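Local coordinates for heme-binding protein A / AI-2 binding protein A (Helicobacter pylori SS1, PDB 6OFQ) that binds short peptides in the periplasm and probably delivers them to an ABC transporter for import, at residues F217-N220 with K224-L227; K206-V209 with K215-L218; V320-K325 with A388-A393. All blocks are in the same frame, centred on the assembly; numbering follows the deposited sequence.

In the fold
Contacts 1 and 2 share F217 and L218 and lie side by side on strand 214-220, the outermost strand of a mixed sheet, their centres about 8 Å apart. Contact 1 pairs that strand with its hairpin partner through backbone hydrogen bonds, and is partly buried. Contact 2 is buried and smaller: it sets the loop 206-209 against the same strand with a proline-phenylalanine pair and one bridging water. Contact 3 lies about 37 Å from contact 1, centre to centre, where two antiparallel helices beside another mixed sheet meet through aromatic rings, with no hydrogen bond between them; it too is only partly buried.

Contact 1: residues F217-N220 with K224-L227; sequences FLWN and KIIL
A beta hairpin with a classic beta bulge pairs F217-N220 with K224-L227, two antiparallel strands at the margin of a mixed sheet. The bulge puts both F217 and L218 opposite I226: F217 N donates to I226 O at 2.9 Å, while L218 N reaches the same oxygen in a weak bond of 3.4 Å. I226 N answers by bonding to L218 O. Nearer the turn, N220 and K224 form a hydrogen-bonded pair: N220 N bonds to K224 O at 2.8 Å and K224 N returns a bond to N220 O.

L218, I226, N220 and K224 share one face. Branched, apolar I226 suits its buried place there, offering CD1 to L218 CD1 at 4.1 Å and CG2 to F217 CD2 on the bulge. K224 carries its aliphatic chain past the tip of L218, extended beyond CG, and its CE lies beside N220 ND2, an amide that bonds to E223 in the turn.

W219 and I225 lie side by side on the other face as a non-hydrogen-bonded pair. With CG anti to the backbone N (chi1 178°), the indole lies next to I225 while its NE1 bonds to D40. The carbon side of the indole gives the isoleucine an apolar neighbour, and the two side chains come nearest at W219 CD1 and I225 CG1, 3.4 Å apart.

Contact 2: residues K206-V209 with K215-L218; sequences KKPV and KFFL
F216 meets P208 across this contact, and the strand 215-218 leads up to that meeting from K215, whose backbone pairs with L228 on the neighbouring strand. At F216 the backbone and the side chain both engage the loop. F216 N donates to a water at 2.9 Å, and that water donates in turn to P208 O, also at 2.9 Å, so one molecule spans the gap between two backbones too far apart to bond directly. P208 O is gripped a second time by the hydroxyl of Y107.

The side chain of F216 leaves the strand toward the loop; a first torsion of 178° swings the ring out beside the carbonyl carbon and sets one of its faces against the proline. P208 CD stands 3.7 Å from the F216 ring centroid and 22° off the normal, a CH-pi contact, while P208 CG sits by F216 CD2 and CB. Proline suits the place: its CD, bonded to nitrogen, carries somewhat polarised hydrogens for the pi cloud. This is edge-strand packing, in which a loop following helix 189-197 lies against the outermost strand of a mixed sheet; I61 of helix 52-61 touches both P208 and F216. Farther along the ring, K206 O approaches obliquely, 3.5 Å from F216 CZ.

Two residues on, L218 N lies 3.7 Å above the F216 ring plane, toward the rim, on the face opposite P208 CD.

Contact 3: residues V320-K325 with A388-A393; sequences VDDYIK and AVFIQA
D322 and Y323 on helix 320-325 meet F390 on helix 388-393, and the two side chains approach its ring in different ways. D322 comes first along the helix. Its side chain starts toward the other helix and sets OD2 at the edge of the F390 ring, near its plane and 3.3 Å from F390 CE2. The carboxylate and ring planes are turned 45° apart. A negatively charged oxygen is suited to this position because the hydrogens on a phenyl rim carry a small positive charge, so the approach is probably mildly attractive. The backbone nitrogen of D322 is held by N319 OD1, at the start of the helix.

Y323 follows and carries most of the contact on its helix. Its backbone N lies 3.6 Å from F390 CZ, and its CB stands over the phenyl face, 4.2 Å from the F390 ring centroid, in a CH-pi contact. From there the phenol turns its edge to that face, bringing Y323 CD1 to 3.6 Å from F390 CD1. The ring centroids of Y323 and F390 are 5.3 Å apart, with the planes at 79°. Tyrosine suits the place because its flank is hydrocarbon, and the ring is long enough to reach past F390, where Y323 CE1 comes within 4.4 Å of I391 CD1. F425 of strand 423-429 touches both Y323 and I391, tying the contact to the sheet.

The helix axes stay 11.2 Å apart and run nearly antiparallel at 155°, a wide spacing bridged by large side chains: a T-shaped aromatic pair joining two helices that lie against the mixed sheet of an alpha/beta lobe, as in periplasmic binding proteins.

Contact 1: residues F217-N220 with K224-L227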
loop_
_atom_site.group_PDB
_atom_site.type_symbol
_atom_site.label_atom_id
_atom_site.label_comp_id
_atom_site.label_asym_id
_atom_site.label_seq_id
_atom_site.Cartn_x
_atom_site.Cartn_y
_atom_site.Cartn_z
ATOM N N PHE A 217 -15.798 -9.215 13.198
ATOM C CA PHE A 217 -17.207 -9.358 13.640
ATOM C C PHE A 217 -18.196 -9.033 12.561
ATOM O O PHE A 217 -19.167 -9.787 12.372
ATOM C CB PHE A 217 -17.466 -8.611 14.934
ATOM C CG PHE A 217 -18.864 -8.747 15.449
ATOM C CD1 PHE A 217 -19.259 -9.948 16.006
ATOM C CD2 PHE A 217 -19.739 -7.704 15.328
ATOM C CE1 PHE A 217 -20.559 -10.105 16.447
ATOM C CE2 PHE A 217 -21.045 -7.865 15.759
ATOM C CZ PHE A 217 -21.414 -9.041 16.361
ATOM N N LEU A 218 -18.072 -7.914 11.877
ATOM C CA LEU A 218 -19.031 -7.495 10.887
ATOM C C LEU A 218 -18.398 -6.611 9.836
ATOM O O LEU A 218 -17.456 -5.866 10.163
ATOM C CB LEU A 218 -20.087 -6.691 11.678
ATOM C CG LEU A 218 -21.170 -5.867 11.055
ATOM C CD1 LEU A 218 -22.094 -5.579 12.219
ATOM C CD2 LEU A 218 -20.592 -4.535 10.624
ATOM N N TRP A 219 -18.929 -6.672 8.628
ATOM C CA TRP A 219 -18.574 -5.748 7.564
ATOM C C TRP A 219 -19.847 -5.265 6.881
ATOM O O TRP A 219 -20.506 -6.037 6.177
ATOM C CB TRP A 219 -17.645 -6.434 6.575
ATOM C CG TRP A 219 -17.201 -5.621 5.359
ATOM C CD1 TRP A 219 -17.230 -4.226 5.225
ATOM C CD2 TRP A 219 -16.576 -6.120 4.199
ATOM N NE1 TRP A 219 -16.698 -3.880 4.020
ATOM C CE2 TRP A 219 -16.255 -5.025 3.385
ATOM C CE3 TRP A 219 -16.211 -7.421 3.783
ATOM C CZ2 TRP A 219 -15.558 -5.185 2.183
ATOM C CZ3 TRP A 219 -15.553 -7.558 2.571
ATOM C CH2 TRP A 219 -15.293 -6.479 1.764
ATOM N N ASN A 220 -20.231 -4.013 7.087
ATOM C CA ASN A 220 -21.311 -3.406 6.319
ATOM C C ASN A 220 -20.641 -2.515 5.303
ATOM O O ASN A 220 -19.971 -1.515 5.632
ATOM C CB ASN A 220 -22.240 -2.569 7.192
ATOM C CG ASN A 220 -23.047 -3.375 8.210
ATOM O OD1 ASN A 220 -23.183 -4.577 8.071
ATOM N ND2 ASN A 220 -23.559 -2.713 9.232
ATOM N N LYS A 224 -19.236 0.451 7.908
ATOM C CA LYS A 224 -18.337 0.145 9.017
ATOM C C LYS A 224 -17.929 -1.318 9.017
ATOM O O LYS A 224 -18.649 -2.199 8.516
ATOM C CB LYS A 224 -18.956 0.464 10.390
ATOM C CG LYS A 224 -20.162 -0.387 10.762
ATOM C CD LYS A 224 -20.865 0.021 12.042
ATOM C CE LYS A 224 -22.010 -0.903 12.393
ATOM N NZ LYS A 224 -22.620 -0.297 13.612
ATOM N N ILE A 225 -16.727 -1.560 9.579
ATOM C CA ILE A 225 -16.238 -2.883 9.959
ATOM C C ILE A 225 -16.033 -2.872 11.464
ATOM O O ILE A 225 -15.481 -1.892 12.043
ATOM C CB ILE A 225 -14.896 -3.118 9.247
ATOM C CG1 ILE A 225 -15.172 -3.253 7.745
ATOM C CG2 ILE A 225 -14.187 -4.331 9.838
ATOM C CD1 ILE A 225 -13.946 -2.899 6.916
ATOM N N ILE A 226 -16.418 -3.975 12.118
ATOM C CA ILE A 226 -16.190 -4.140 13.539
ATOM C C ILE A 226 -15.199 -5.264 13.760
ATOM O O ILE A 226 -15.386 -6.368 13.212
ATOM C CB ILE A 226 -17.501 -4.430 14.334
ATOM C CG1 ILE A 226 -18.445 -3.230 14.232
ATOM C CG2 ILE A 226 -17.196 -4.773 15.782
ATOM C CD1 ILE A 226 -19.805 -3.448 14.859
ATOM N N LEU A 227 -14.135 -4.948 14.487
ATOM C CA LEU A 227 -13.093 -5.879 14.920
ATOM C C LEU A 227 -13.204 -6.045 16.424
ATOM O O LEU A 227 -13.345 -5.044 17.143
ATOM C CB LEU A 227 -11.681 -5.355 14.596
ATOM C CG LEU A 227 -11.514 -5.005 13.125
ATOM C CD1 LEU A 227 -10.141 -4.334 12.911
ATOM C CD2 LEU A 227 -11.704 -6.182 12.180
#

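Contact 2: residues K206-V209 with K215-L218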
loop_
_atom_site.group_PDB
_atom_site.type_symbol
_atom_site.label_atom_id
_atom_site.label_comp_id
_atom_site.label_asym_id
_atom_site.label_seq_id
_atom_site.Cartn_x
_atom_site.Cartn_y
_atom_site.Cartn_z
ATOM N N LYS A 206 -14.685 -12.693 2.425
ATOM C CA LYS A 206 -15.770 -11.902 3.035
ATOM C C LYS A 206 -15.916 -12.073 4.535
ATOM O O LYS A 206 -16.225 -11.094 5.255
ATOM C CB LYS A 206 -17.127 -12.275 2.419
ATOM C CG LYS A 206 -17.179 -11.890 0.950
ATOM C CD LYS A 206 -18.526 -12.213 0.301
ATOM C CE LYS A 206 -18.607 -11.549 -1.071
ATOM N NZ LYS A 206 -18.314 -12.491 -2.192
ATOM N N LYS A 207 -15.613 -13.282 4.991
ATOM C CA LYS A 207 -15.802 -13.643 6.393
ATOM C C LYS A 207 -14.482 -14.286 6.829
ATOM O O LYS A 207 -14.302 -15.499 6.726
ATOM C CB LYS A 207 -17.022 -14.578 6.529
ATOM C CG LYS A 207 -18.338 -13.852 6.280
ATOM C CD LYS A 207 -19.491 -14.846 6.275
ATOM C CE LYS A 207 -20.747 -14.074 5.886
ATOM N NZ LYS A 207 -21.953 -14.911 5.583
ATOM N N PRO A 208 -13.482 -13.477 7.208
ATOM C CA PRO A 208 -12.127 -13.966 7.262
ATOM C C PRO A 208 -11.795 -14.672 8.546
ATOM O O PRO A 208 -12.363 -14.400 9.582
ATOM C CB PRO A 208 -11.325 -12.669 7.101
ATOM C CG PRO A 208 -12.171 -11.609 7.796
ATOM C CD PRO A 208 -13.564 -12.003 7.353
ATOM N N VAL A 209 -10.781 -15.552 8.495
ATOM C CA VAL A 209 -10.199 -16.230 9.615
ATOM C C VAL A 209 -8.678 -16.087 9.648
ATOM O O VAL A 209 -8.048 -16.494 8.692
ATOM C CB VAL A 209 -10.629 -17.720 9.595
ATOM C CG1 VAL A 209 -9.957 -18.492 10.717
ATOM C CG2 VAL A 209 -12.151 -17.836 9.748
ATOM N N LYS A 215 -10.136 -10.081 15.735
ATOM C CA LYS A 215 -10.894 -10.942 14.855
ATOM C C LYS A 215 -12.064 -10.186 14.262
ATOM O O LYS A 215 -12.496 -9.166 14.823
ATOM C CB LYS A 215 -11.359 -12.207 15.561
ATOM C CG LYS A 215 -12.278 -11.913 16.723
ATOM C CD LYS A 215 -12.449 -13.182 17.550
ATOM C CE LYS A 215 -13.227 -12.824 18.807
ATOM N NZ LYS A 215 -13.412 -14.142 19.458
ATOM N N PHE A 216 -12.531 -10.645 13.114
ATOM C CA PHE A 216 -13.663 -10.029 12.416
ATOM C C PHE A 216 -14.996 -10.275 13.137
ATOM O O PHE A 216 -15.208 -11.407 13.581
ATOM C CB PHE A 216 -13.726 -10.658 11.034
ATOM C CG PHE A 216 -14.828 -10.209 10.150
ATOM C CD1 PHE A 216 -16.088 -10.775 10.221
ATOM C CD2 PHE A 216 -14.596 -9.284 9.155
ATOM C CE1 PHE A 216 -17.119 -10.385 9.358
ATOM C CE2 PHE A 216 -15.588 -8.945 8.244
ATOM C CZ PHE A 216 -16.825 -9.492 8.356
ATOM N N PHE A 217 -15.798 -9.215 13.198
ATOM C CA PHE A 217 -17.207 -9.358 13.640
ATOM C C PHE A 217 -18.196 -9.033 12.561
ATOM O O PHE A 217 -19.167 -9.787 12.372
ATOM C CB PHE A 217 -17.466 -8.611 14.934
ATOM C CG PHE A 217 -18.864 -8.747 15.449
ATOM C CD1 PHE A 217 -19.259 -9.948 16.006
ATOM C CD2 PHE A 217 -19.739 -7.704 15.328
ATOM C CE1 PHE A 217 -20.559 -10.105 16.447
ATOM C CE2 PHE A 217 -21.045 -7.865 15.759
ATOM C CZ PHE A 217 -21.414 -9.041 16.361
ATOM N N LEU A 218 -18.072 -7.914 11.877
ATOM C CA LEU A 218 -19.031 -7.495 10.887
ATOM C C LEU A 218 -18.398 -6.611 9.836
ATOM O O LEU A 218 -17.456 -5.866 10.163
ATOM C CB LEU A 218 -20.087 -6.691 11.678
ATOM C CG LEU A 218 -21.170 -5.867 11.055
ATOM C CD1 LEU A 218 -22.094 -5.579 12.219
ATOM C CD2 LEU A 218 -20.592 -4.535 10.624
HETATM O O HOH W 1 -11.426 -13.032 11.994
#

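Contact 3: residues V320-K325 with A388-A393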
loop_
_atom_site.group_PDB
_atom_site.type_symbol
_atom_site.label_atom_id
_atom_site.label_comp_id
_atom_site.label_asym_id
_atom_site.label_seq_id
_atom_site.Cartn_x
_atom_site.Cartn_y
_atom_site.Cartn_z
ATOM N N VAL A 320 4.765 22.517 -9.286
ATOM C CA VAL A 320 4.588 21.656 -8.114
ATOM C C VAL A 320 4.708 22.431 -6.809
ATOM O O VAL A 320 4.009 22.110 -5.843
ATOM C CB VAL A 320 5.519 20.399 -8.156
ATOM C CG1 VAL A 320 5.483 19.669 -6.822
ATOM C CG2 VAL A 320 5.109 19.502 -9.306
ATOM N N ASP A 321 5.570 23.448 -6.739
ATOM C CA ASP A 321 5.614 24.263 -5.515
ATOM C C ASP A 321 4.216 24.875 -5.209
ATOM O O ASP A 321 3.707 24.876 -4.086
ATOM C CB ASP A 321 6.656 25.371 -5.563
ATOM C CG ASP A 321 8.076 24.865 -5.556
ATOM O OD1 ASP A 321 8.395 23.810 -4.979
ATOM O OD2 ASP A 321 8.950 25.605 -6.043
ATOM N N ASP A 322 3.546 25.373 -6.236
ATOM C CA ASP A 322 2.195 25.922 -6.091
ATOM C C ASP A 322 1.165 24.857 -5.764
ATOM O O ASP A 322 0.265 25.007 -4.937
ATOM C CB ASP A 322 1.832 26.658 -7.375
ATOM C CG ASP A 322 0.629 27.539 -7.212
ATOM O OD1 ASP A 322 0.696 28.368 -6.279
ATOM O OD2 ASP A 322 -0.263 27.497 -8.072
ATOM N N TYR A 323 1.309 23.693 -6.408
ATOM C CA TYR A 323 0.450 22.573 -6.102
ATOM C C TYR A 323 0.524 22.175 -4.627
ATOM O O TYR A 323 -0.531 21.908 -4.007
ATOM C CB TYR A 323 0.805 21.407 -7.033
ATOM C CG TYR A 323 -0.050 20.164 -6.914
ATOM C CD1 TYR A 323 -1.178 20.011 -7.641
ATOM C CD2 TYR A 323 0.308 19.098 -6.128
ATOM C CE1 TYR A 323 -1.998 18.914 -7.511
ATOM C CE2 TYR A 323 -0.450 17.957 -6.069
ATOM C CZ TYR A 323 -1.614 17.845 -6.750
ATOM O OH TYR A 323 -2.396 16.716 -6.624
ATOM N N ILE A 324 1.711 22.074 -4.081
ATOM C CA ILE A 324 1.878 21.771 -2.693
ATOM C C ILE A 324 1.211 22.800 -1.767
ATOM O O ILE A 324 0.604 22.414 -0.785
ATOM C CB ILE A 324 3.331 21.439 -2.375
ATOM C CG1 ILE A 324 3.611 20.076 -3.063
ATOM C CG2 ILE A 324 3.668 21.511 -0.883
ATOM C CD1 ILE A 324 5.089 19.773 -3.021
ATOM N N LYS A 325 1.362 24.074 -2.103
ATOM C CA LYS A 325 0.612 25.100 -1.362
ATOM C C LYS A 325 -0.899 24.967 -1.420
ATOM O O LYS A 325 -1.550 24.968 -0.372
ATOM C CB LYS A 325 1.071 26.466 -1.888
ATOM C CG LYS A 325 2.483 26.792 -1.476
ATOM C CD LYS A 325 3.048 28.150 -1.878
ATOM C CE LYS A 325 4.513 28.177 -1.444
ATOM N NZ LYS A 325 5.165 29.515 -1.489
ATOM N N ALA A 388 -7.482 17.767 -9.433
ATOM C CA ALA A 388 -7.772 17.582 -10.841
ATOM C C ALA A 388 -7.993 18.935 -11.502
ATOM O O ALA A 388 -7.573 19.107 -12.622
ATOM C CB ALA A 388 -8.900 16.621 -11.085
ATOM N N VAL A 389 -8.679 19.837 -10.816
ATOM C CA VAL A 389 -8.902 21.178 -11.380
ATOM C C VAL A 389 -7.596 21.934 -11.611
ATOM O O VAL A 389 -7.402 22.560 -12.640
ATOM C CB VAL A 389 -9.862 21.934 -10.452
ATOM C CG1 VAL A 389 -9.895 23.434 -10.752
ATOM C CG2 VAL A 389 -11.245 21.344 -10.518
ATOM N N PHE A 390 -6.651 21.776 -10.698
ATOM C CA PHE A 390 -5.305 22.348 -10.817
ATOM C C PHE A 390 -4.601 21.800 -12.040
ATOM O O PHE A 390 -4.000 22.574 -12.789
ATOM C CB PHE A 390 -4.523 22.104 -9.512
ATOM C CG PHE A 390 -3.181 22.797 -9.421
ATOM C CD1 PHE A 390 -2.102 22.375 -10.188
ATOM C CD2 PHE A 390 -3.013 23.930 -8.631
ATOM C CE1 PHE A 390 -0.883 23.030 -10.135
ATOM C CE2 PHE A 390 -1.778 24.570 -8.534
ATOM C CZ PHE A 390 -0.717 24.124 -9.300
ATOM N N ILE A 391 -4.613 20.482 -12.224
ATOM C CA ILE A 391 -3.900 19.886 -13.345
ATOM C C ILE A 391 -4.574 20.375 -14.642
ATOM O O ILE A 391 -3.917 20.692 -15.651
ATOM C CB ILE A 391 -3.821 18.347 -13.279
ATOM C CG1 ILE A 391 -3.092 17.873 -12.012
ATOM C CG2 ILE A 391 -3.197 17.758 -14.515
ATOM C CD1 ILE A 391 -1.680 18.344 -11.814
ATOM N N GLN A 392 -5.899 20.372 -14.683
ATOM C CA GLN A 392 -6.644 20.837 -15.849
ATOM C C GLN A 392 -6.239 22.272 -16.162
ATOM O O GLN A 392 -6.021 22.603 -17.328
ATOM C CB GLN A 392 -8.147 20.768 -15.527
ATOM C CG GLN A 392 -9.063 21.241 -16.646
ATOM C CD GLN A 392 -10.490 21.222 -16.134
ATOM O OE1 GLN A 392 -10.894 21.958 -15.218
ATOM N NE2 GLN A 392 -11.250 20.353 -16.760
ATOM N N ALA A 393 -6.096 23.109 -15.148
ATOM C CA ALA A 393 -5.815 24.536 -15.400
ATOM C C ALA A 393 -4.377 24.705 -15.861
ATOM O O ALA A 393 -4.097 25.480 -16.774
ATOM C CB ALA A 393 -5.938 25.371 -14.149
#